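Local coordinates for protein glutamate--tRNA ligase (Elizabethkingia anophelis, PDB 6B1Z) that probably attaches glutamate to its cognate tRNA at the expense of ATP, as a class I glutamyl-tRNA synthetase, at residues A[47-53]-A[90-94]. Numbering follows the deposited sequence.
Sequences ILRIEDT and YRQSE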
ATOM      1  N   ILE A  47     -11.680  -0.846 -14.247  1.00 17.75           N
ATOM      2  CA  ILE A  47     -12.772   0.024 -13.820  1.00 18.75           C
ATOM      3  C   ILE A  47     -12.564   0.378 -12.354  1.00 19.60           C
ATOM      4  O   ILE A  47     -12.196  -0.483 -11.547  1.00 18.65           O
ATOM      5  CB  ILE A  47     -14.140  -0.675 -14.019  1.00 19.77           C
ATOM      6  CG1 ILE A  47     -14.551  -0.715 -15.494  1.00 24.22           C
ATOM      7  CG2 ILE A  47     -15.256   0.013 -13.207  1.00 22.95           C
ATOM      8  CD1 ILE A  47     -13.838  -1.714 -16.354  1.00 28.18           C
ATOM      9  N   LEU A  48     -12.801   1.642 -11.998  1.00 16.22           N
ATOM     10  CA  LEU A  48     -12.884   2.051 -10.596  1.00 15.24           C
ATOM     11  C   LEU A  48     -14.340   2.343 -10.270  1.00 14.26           C
ATOM     12  O   LEU A  48     -14.957   3.214 -10.900  1.00 16.54           O
ATOM     13  CB  LEU A  48     -12.022   3.293 -10.327  1.00 14.82           C
ATOM     14  CG  LEU A  48     -12.170   3.884  -8.918  1.00 14.07           C
ATOM     15  CD1 LEU A  48     -11.615   2.937  -7.840  1.00 18.59           C
ATOM     16  CD2 LEU A  48     -11.425   5.223  -8.862  1.00 18.45           C
ATOM     17  N   ARG A  49     -14.899   1.599  -9.315  1.00 15.08           N
ATOM     18  CA  ARG A  49     -16.264   1.804  -8.856  1.00 17.11           C
ATOM     19  C   ARG A  49     -16.218   2.186  -7.384  1.00 18.13           C
ATOM     20  O   ARG A  49     -15.655   1.452  -6.559  1.00 20.61           O
ATOM     21  CB  ARG A  49     -17.124   0.556  -9.084  1.00 17.44           C
ATOM     22  CG  ARG A  49     -18.598   0.792  -8.764  1.00 19.46           C
ATOM     23  CD  ARG A  49     -19.492  -0.379  -9.180  1.00 19.07           C
ATOM     24  NE  ARG A  49     -19.243  -1.561  -8.346  1.00 18.28           N
ATOM     25  CZ  ARG A  49     -19.022  -2.788  -8.811  1.00 20.44           C
ATOM     26  NH1 ARG A  49     -19.018  -3.036 -10.114  1.00 17.48           N
ATOM     27  NH2 ARG A  49     -18.834  -3.780  -7.959  1.00 19.37           N
ATOM     28  N   ILE A  50     -16.778   3.340  -7.058  1.00 17.85           N
ATOM     29  CA  ILE A  50     -16.742   3.858  -5.696  1.00 19.91           C
ATOM     30  C   ILE A  50     -17.917   3.277  -4.918  1.00 18.55           C
ATOM     31  O   ILE A  50     -19.085   3.413  -5.310  1.00 17.41           O
ATOM     32  CB  ILE A  50     -16.755   5.394  -5.685  1.00 18.56           C
ATOM     33  CG1 ILE A  50     -15.493   5.933  -6.365  1.00 17.44           C
ATOM     34  CG2 ILE A  50     -16.905   5.922  -4.245  1.00 22.91           C
ATOM     35  CD1 ILE A  50     -14.181   5.489  -5.739  1.00 21.72           C
ATOM     36  N   GLU A  51     -17.600   2.603  -3.816  1.00 18.00           N
ATOM     37  CA  GLU A  51     -18.594   1.887  -3.031  1.00 22.80           C
ATOM     38  C   GLU A  51     -19.065   2.778  -1.888  1.00 27.39           C
ATOM     39  O   GLU A  51     -18.707   2.589  -0.725  1.00 28.56           O
ATOM     40  CB  GLU A  51     -17.992   0.592  -2.514  1.00 22.62           C
ATOM     41  CG  GLU A  51     -17.288  -0.175  -3.591  1.00 24.45           C
ATOM     42  CD  GLU A  51     -18.232  -1.071  -4.336  1.00 30.78           C
ATOM     43  OE1 GLU A  51     -18.810  -1.950  -3.658  1.00 30.14           O
ATOM     44  OE2 GLU A  51     -18.420  -0.874  -5.563  1.00 28.01           O
ATOM     45  N   ASP A  52     -19.869   3.777  -2.247  1.00 24.02           N
ATOM     46  CA  ASP A  52     -20.259   4.814  -1.301  1.00 23.98           C
ATOM     47  C   ASP A  52     -21.729   4.730  -0.896  1.00 29.13           C
ATOM     48  O   ASP A  52     -22.352   5.759  -0.627  1.00 35.02           O
ATOM     49  CB  ASP A  52     -19.942   6.208  -1.859  1.00 26.71           C
ATOM     50  CG  ASP A  52     -20.711   6.529  -3.138  1.00 29.02           C
ATOM     51  OD1 ASP A  52     -21.166   5.587  -3.821  1.00 27.20           O
ATOM     52  OD2 ASP A  52     -20.850   7.733  -3.458  1.00 29.46           O
ATOM     53  N   THR A  53     -22.301   3.521  -0.808  1.00 32.69           N
ATOM     54  CA  THR A  53     -23.678   3.427  -0.321  1.00 36.60           C
ATOM     55  C   THR A  53     -23.789   3.449   1.199  1.00 36.05           C
ATOM     56  O   THR A  53     -24.882   3.701   1.718  1.00 42.87           O
ATOM     57  CB  THR A  53     -24.379   2.165  -0.831  1.00 33.22           C
ATOM     58  OG1 THR A  53     -23.617   1.005  -0.480  1.00 38.16           O
ATOM     59  CG2 THR A  53     -24.571   2.230  -2.341  1.00 42.53           C
ATOM     60  N   TYR A  90     -20.323   5.655 -11.960  1.00 16.77           N
ATOM     61  CA  TYR A  90     -19.361   4.777 -11.307  1.00 15.99           C
ATOM     62  C   TYR A  90     -19.292   5.012  -9.805  1.00 17.49           C
ATOM     63  O   TYR A  90     -18.377   4.497  -9.156  1.00 19.79           O
ATOM     64  CB  TYR A  90     -17.973   4.926 -11.959  1.00 17.48           C
ATOM     65  CG  TYR A  90     -17.979   4.364 -13.363  1.00 16.19           C
ATOM     66  CD1 TYR A  90     -17.807   3.004 -13.581  1.00 17.07           C
ATOM     67  CD2 TYR A  90     -18.209   5.198 -14.470  1.00 19.61           C
ATOM     68  CE1 TYR A  90     -17.854   2.472 -14.865  1.00 17.86           C
ATOM     69  CE2 TYR A  90     -18.258   4.675 -15.760  1.00 18.85           C
ATOM     70  CZ  TYR A  90     -18.066   3.318 -15.948  1.00 17.64           C
ATOM     71  OH  TYR A  90     -18.118   2.786 -17.211  1.00 18.10           O
ATOM     72  N   ARG A  91     -20.236   5.763  -9.240  1.00 17.15           N
ATOM     73  CA  ARG A  91     -20.454   5.807  -7.793  1.00 17.04           C
ATOM     74  C   ARG A  91     -21.773   5.123  -7.480  1.00 17.74           C
ATOM     75  O   ARG A  91     -22.802   5.446  -8.081  1.00 18.21           O
ATOM     76  CB  ARG A  91     -20.496   7.237  -7.258  1.00 19.27           C
ATOM     77  CG  ARG A  91     -19.270   8.056  -7.522  1.00 19.43           C
ATOM     78  CD  ARG A  91     -19.433   9.404  -6.859  1.00 22.50           C
ATOM     79  NE  ARG A  91     -18.263  10.258  -7.061  1.00 24.76           N
ATOM     80  CZ  ARG A  91     -18.309  11.463  -7.612  1.00 21.68           C
ATOM     81  NH1 ARG A  91     -19.475  11.978  -8.000  1.00 29.00           N
ATOM     82  NH2 ARG A  91     -17.194  12.186  -7.754  1.00 22.88           N
ATOM     83  N   GLN A  92     -21.743   4.184  -6.534  1.00 17.63           N
ATOM     84  CA  GLN A  92     -22.950   3.411  -6.246  1.00 16.50           C
ATOM     85  C   GLN A  92     -24.054   4.273  -5.641  1.00 16.95           C
ATOM     86  O   GLN A  92     -25.247   3.980  -5.843  1.00 18.83           O
ATOM     87  CB  GLN A  92     -22.587   2.236  -5.338  1.00 18.93           C
ATOM     88  CG  GLN A  92     -21.729   1.202  -6.075  1.00 17.73           C
ATOM     89  CD  GLN A  92     -21.545  -0.084  -5.303  1.00 18.69           C
ATOM     90  OE1 GLN A  92     -21.204  -0.071  -4.122  1.00 21.48           O
ATOM     91  NE2 GLN A  92     -21.743  -1.201  -5.978  1.00 17.83           N
ATOM     92  N   SER A  93     -23.698   5.354  -4.931  1.00 17.42           N
ATOM     93  CA  SER A  93     -24.716   6.251  -4.381  1.00 21.49           C
ATOM     94  C   SER A  93     -25.581   6.887  -5.465  1.00 19.52           C
ATOM     95  O   SER A  93     -26.666   7.396  -5.164  1.00 23.69           O
ATOM     96  CB  SER A  93     -24.075   7.355  -3.535  1.00 23.29           C
ATOM     97  OG  SER A  93     -23.253   8.218  -4.310  1.00 25.26           O
ATOM     98  N   GLU A  94     -25.132   6.850  -6.718  1.00 19.23           N
ATOM     99  CA  GLU A  94     -25.812   7.505  -7.821  1.00 19.30           C
ATOM    100  C   GLU A  94     -26.584   6.528  -8.696  1.00 19.48           C
ATOM    101  O   GLU A  94     -27.069   6.919  -9.767  1.00 20.15           O
ATOM    102  CB  GLU A  94     -24.784   8.283  -8.645  1.00 19.97           C
ATOM    103  CG  GLU A  94     -24.161   9.413  -7.831  1.00 22.45           C
ATOM    104  CD  GLU A  94     -22.995  10.079  -8.530  1.00 35.61           C
ATOM    105  OE1 GLU A  94     -22.704   9.688  -9.676  1.00 36.93           O
ATOM    106  OE2 GLU A  94     -22.371  10.984  -7.930  1.00 29.54           O
TER
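Ile-50 and Arg-91 form a single parallel beta bridge, their CA atoms 4.7 Å apart, where 47-53 runs alongside 90-94 just past the end of strand 45-48. Two backbone hydrogen bonds make it: Ile-50 N gives to Tyr-90 O at 2.9 Å, and Ile-50 O takes the N-H of Gln-92. The pairing stops there, because 47-53 turns at Glu-51, centre of an inverse gamma turn, while Gln-92 and Ser-93 coil into a short 3-10 segment.

Asp-52 takes over at that point. Its CG sits between the backbone N and the carbonyl carbon (chi1 62°), which brings the carboxylate to Ser-93 for a two-bond grip: OD1 accepts Ser-93 N at 2.8 Å on the syn side but well out of the carboxylate plane, and OD2 accepts the Ser-93 hydroxyl OG at 2.6 Å from above that plane. On the other side of 47-53, strand 45-48 pairs in parallel with strand 13-16, so the bridge ties the loop before helix 96-106 to the Rossmann-type fold of the class I catalytic domain.

Gln-92, extended beyond CG, lays its amide alongside the Arg-49/Glu-51 pair. Arg-49 NE is salt-bridged to Glu-51 OE2 (3.0 Å), and the guanidinium and Gln-92 amide planes lie 18° apart. Gln-92 OE1 lies 3.1 Å from Glu-51 OE1, two acceptors with no bond between them; its NE2 is instead held by Asp-217 and Asn-214 of helix 210-220, which also supplies Asp-218 to the Arg-49 guanidinium. At the root of the Gln-92 side chain, Thr-53 CG2 packs on CB at 3.6 Å. At the strand end, Ile-47 crosses Tyr-90 at about a right angle, CG2 3.9 Å from CE1, while the phenol OH bonds to Glu-79 and the backbone N of Tyr-87.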